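Local structure of ribosomal RNA processing protein 6 (Trypanosoma brucei brucei, 4NLC) at residues H191-K196 with L226-D231. The protein is probably a 3'-5' exoribonuclease of the exosome that trims RNA, represented here by its catalytic core with exonuclease and HRDC domains. The protein carries 1 engineered substitution. Residues are numbered along the deposited sequence; the frame is centred on the assembly and turned at random.
Sequences HFCQVK and LLYVYD
Phe192 O, a carbonyl oxygen in the last turn of helix 185-193, meets the edge of the Tyr228 ring close to the ring plane, with CE2 of Tyr228 3.6 Å from Phe192 O. This is packing between an oxygen and a ring edge rather than a hydrogen bond. The hydroxyl of Tyr228 is hydrogen-bonded to NH1 of Arg232, one turn further along its own helix. Tyr228 holds CG anti to its backbone nitrogen (chi1 174°), which swings the ring out from helix 226-238 and lays its CD2-CE2 edge against helix 185-193. CE2 also touches Phe192 CB, at 4.2 Å. At the neighbouring ring position, Cys193 SG lies 3.8 Å from Tyr228 CD2, a sulfur-aromatic contact in which the sulfur approaches the ring obliquely. The CG2 methyl of Val229 touches both residues of the first helix, 4.3 Å from Cys193 SG and 4.2 Å from CD2 of Phe192, whose ring it meets at a slant. The Phe192 ring has His191 CD2 over one face, 3.7 Å above its plane. The CA atoms of Phe192 and Val229 are the nearest across the two segments, 6.5 Å apart. Within the exonuclease domain, helix 185-193 thus packs by its end on helix 226-238: Phe192 continues onto Leu233 and Leu236, Cys193 touches Tyr63, and Leu226, Leu227 and Tyr230 carry the second helix onto strands 92-100 and 145-148 of the central mixed sheet.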
ATOM      1  N   HIS A 191      12.009  17.828  12.011  1.00 32.52           N
ATOM      2  CA  HIS A 191      12.282  17.994  13.446  1.00 32.87           C
ATOM      3  C   HIS A 191      13.691  17.545  13.836  1.00 38.11           C
ATOM      4  O   HIS A 191      14.400  18.256  14.546  1.00 38.20           O
ATOM      5  CB  HIS A 191      11.223  17.260  14.294  1.00 32.74           C
ATOM      6  CG  HIS A 191      11.351  17.503  15.760  1.00 36.47           C
ATOM      7  ND1 HIS A 191      11.047  18.721  16.309  1.00 39.25           N
ATOM      8  CD2 HIS A 191      11.754  16.668  16.743  1.00 38.68           C
ATOM      9  CE1 HIS A 191      11.266  18.598  17.611  1.00 39.08           C
ATOM     10  NE2 HIS A 191      11.681  17.377  17.921  1.00 39.03           N
ATOM     11  N   PHE A 192      14.095  16.376  13.358  1.00 35.41           N
ATOM     12  CA  PHE A 192      15.389  15.806  13.708  1.00 35.13           C
ATOM     13  C   PHE A 192      16.536  16.184  12.764  1.00 39.65           C
ATOM     14  O   PHE A 192      17.659  16.364  13.224  1.00 40.14           O
ATOM     15  CB  PHE A 192      15.269  14.287  13.840  1.00 35.61           C
ATOM     16  CG  PHE A 192      14.396  13.855  14.996  1.00 36.88           C
ATOM     17  CD1 PHE A 192      14.783  14.100  16.316  1.00 39.01           C
ATOM     18  CD2 PHE A 192      13.217  13.149  14.772  1.00 37.03           C
ATOM     19  CE1 PHE A 192      13.996  13.668  17.382  1.00 38.75           C
ATOM     20  CE2 PHE A 192      12.425  12.726  15.844  1.00 39.27           C
ATOM     21  CZ  PHE A 192      12.821  12.989  17.140  1.00 37.80           C
ATOM     22  N   CYS A 193      16.271  16.279  11.466  1.00 35.54           N
ATOM     23  CA  CYS A 193      17.322  16.547  10.490  1.00 35.86           C
ATOM     24  C   CYS A 193      17.337  17.970   9.973  1.00 42.73           C
ATOM     25  O   CYS A 193      18.320  18.349   9.340  1.00 43.55           O
ATOM     26  CB  CYS A 193      17.244  15.549   9.335  1.00 34.73           C
ATOM     27  SG  CYS A 193      16.973  13.839   9.841  1.00 36.89           S
ATOM     28  N   GLN A 194      16.245  18.738  10.183  1.00 40.69           N
ATOM     29  CA  GLN A 194      16.085  20.110   9.688  1.00 42.03           C
ATOM     30  C   GLN A 194      16.117  20.159   8.141  1.00 46.38           C
ATOM     31  O   GLN A 194      16.662  21.101   7.548  1.00 48.10           O
ATOM     32  CB  GLN A 194      17.093  21.084  10.338  1.00 44.67           C
ATOM     33  CG  GLN A 194      16.692  21.576  11.718  1.00 59.19           C
ATOM     34  CD  GLN A 194      17.451  22.829  12.095  1.00 87.61           C
ATOM     35  OE1 GLN A 194      17.837  23.645  11.244  1.00 86.79           O
ATOM     36  NE2 GLN A 194      17.665  23.026  13.386  1.00 81.25           N
ATOM     37  N   VAL A 195      15.535  19.119   7.509  1.00 40.18           N
ATOM     38  CA  VAL A 195      15.391  18.952   6.059  1.00 39.14           C
ATOM     39  C   VAL A 195      13.874  18.993   5.733  1.00 42.24           C
ATOM     40  O   VAL A 195      13.086  18.249   6.338  1.00 39.84           O
ATOM     41  CB  VAL A 195      16.051  17.627   5.531  1.00 41.86           C
ATOM     42  CG1 VAL A 195      15.710  17.359   4.060  1.00 40.96           C
ATOM     43  CG2 VAL A 195      17.563  17.624   5.734  1.00 42.23           C
ATOM     44  N   LYS A 196      13.484  19.834   4.754  1.00 39.01           N
ATOM     45  CA  LYS A 196      12.096  19.892   4.310  1.00 39.29           C
ATOM     46  C   LYS A 196      11.905  18.945   3.142  1.00 43.02           C
ATOM     47  O   LYS A 196      12.540  19.106   2.100  1.00 42.60           O
ATOM     48  CB  LYS A 196      11.647  21.323   3.970  1.00 43.25           C
ATOM     49  CG  LYS A 196      11.138  22.059   5.191  1.00 57.63           C
ATOM     50  CD  LYS A 196       9.655  22.415   5.094  1.00 73.00           C
ATOM     51  CE  LYS A 196       9.110  22.790   6.452  1.00 84.05           C
ATOM     52  NZ  LYS A 196       7.675  23.165   6.411  1.00 93.61           N
ATOM     53  N   LEU A 226      15.696   8.024   7.784  1.00 26.46           N
ATOM     54  CA  LEU A 226      14.916   7.211   8.689  1.00 26.53           C
ATOM     55  C   LEU A 226      15.727   6.472   9.757  1.00 30.20           C
ATOM     56  O   LEU A 226      15.249   6.355  10.889  1.00 28.64           O
ATOM     57  CB  LEU A 226      13.994   6.253   7.918  1.00 27.10           C
ATOM     58  CG  LEU A 226      12.763   5.699   8.688  1.00 32.86           C
ATOM     59  CD1 LEU A 226      11.994   6.820   9.419  1.00 33.01           C
ATOM     60  CD2 LEU A 226      11.810   4.967   7.747  1.00 34.73           C
ATOM     61  N   LEU A 227      16.941   6.006   9.451  1.00 27.51           N
ATOM     62  CA  LEU A 227      17.720   5.331  10.503  1.00 27.32           C
ATOM     63  C   LEU A 227      18.245   6.298  11.557  1.00 30.41           C
ATOM     64  O   LEU A 227      18.322   5.915  12.709  1.00 29.48           O
ATOM     65  CB  LEU A 227      18.834   4.452   9.948  1.00 27.35           C
ATOM     66  CG  LEU A 227      18.386   3.251   9.123  1.00 30.09           C
ATOM     67  CD1 LEU A 227      19.583   2.583   8.485  1.00 29.05           C
ATOM     68  CD2 LEU A 227      17.556   2.285   9.944  1.00 27.60           C
ATOM     69  N   TYR A 228      18.549   7.555  11.183  1.00 27.63           N
ATOM     70  CA  TYR A 228      18.962   8.587  12.160  1.00 27.64           C
ATOM     71  C   TYR A 228      17.776   8.923  13.038  1.00 30.56           C
ATOM     72  O   TYR A 228      17.940   9.045  14.243  1.00 30.79           O
ATOM     73  CB  TYR A 228      19.484   9.861  11.484  1.00 28.28           C
ATOM     74  CG  TYR A 228      19.789  10.998  12.451  1.00 29.90           C
ATOM     75  CD1 TYR A 228      20.917  10.963  13.269  1.00 32.34           C
ATOM     76  CD2 TYR A 228      18.967  12.120  12.522  1.00 30.27           C
ATOM     77  CE1 TYR A 228      21.220  12.014  14.138  1.00 31.86           C
ATOM     78  CE2 TYR A 228      19.252  13.174  13.399  1.00 31.77           C
ATOM     79  CZ  TYR A 228      20.385  13.118  14.197  1.00 38.11           C
ATOM     80  OH  TYR A 228      20.688  14.157  15.040  1.00 39.56           O
ATOM     81  N   VAL A 229      16.586   9.087  12.428  1.00 27.96           N
ATOM     82  CA  VAL A 229      15.311   9.381  13.109  1.00 27.66           C
ATOM     83  C   VAL A 229      15.052   8.263  14.118  1.00 29.50           C
ATOM     84  O   VAL A 229      14.744   8.530  15.281  1.00 28.63           O
ATOM     85  CB  VAL A 229      14.151   9.566  12.073  1.00 31.09           C
ATOM     86  CG1 VAL A 229      12.772   9.416  12.715  1.00 30.43           C
ATOM     87  CG2 VAL A 229      14.272  10.917  11.367  1.00 31.41           C
ATOM     88  N   TYR A 230      15.251   7.012  13.675  1.00 26.71           N
ATOM     89  CA  TYR A 230      15.115   5.809  14.495  1.00 26.28           C
ATOM     90  C   TYR A 230      16.012   5.908  15.769  1.00 29.47           C
ATOM     91  O   TYR A 230      15.518   5.717  16.874  1.00 29.10           O
ATOM     92  CB  TYR A 230      15.466   4.562  13.641  1.00 27.11           C
ATOM     93  CG  TYR A 230      15.634   3.280  14.425  1.00 29.70           C
ATOM     94  CD1 TYR A 230      14.559   2.716  15.117  1.00 31.60           C
ATOM     95  CD2 TYR A 230      16.836   2.578  14.404  1.00 31.56           C
ATOM     96  CE1 TYR A 230      14.684   1.497  15.787  1.00 33.02           C
ATOM     97  CE2 TYR A 230      16.974   1.353  15.067  1.00 32.97           C
ATOM     98  CZ  TYR A 230      15.894   0.821  15.762  1.00 37.54           C
ATOM     99  OH  TYR A 230      16.024  -0.348  16.469  1.00 35.50           O
ATOM    100  N   ASP A 231      17.306   6.246  15.597  1.00 26.88           N
ATOM    101  CA  ASP A 231      18.278   6.420  16.688  1.00 27.95           C
ATOM    102  C   ASP A 231      17.806   7.511  17.682  1.00 32.76           C
ATOM    103  O   ASP A 231      17.776   7.277  18.886  1.00 33.58           O
ATOM    104  CB  ASP A 231      19.657   6.806  16.121  1.00 29.54           C
ATOM    105  CG  ASP A 231      20.410   5.753  15.342  1.00 34.64           C
ATOM    106  OD1 ASP A 231      20.022   4.573  15.406  1.00 34.61           O
ATOM    107  OD2 ASP A 231      21.417   6.103  14.705  1.00 36.56           O
TER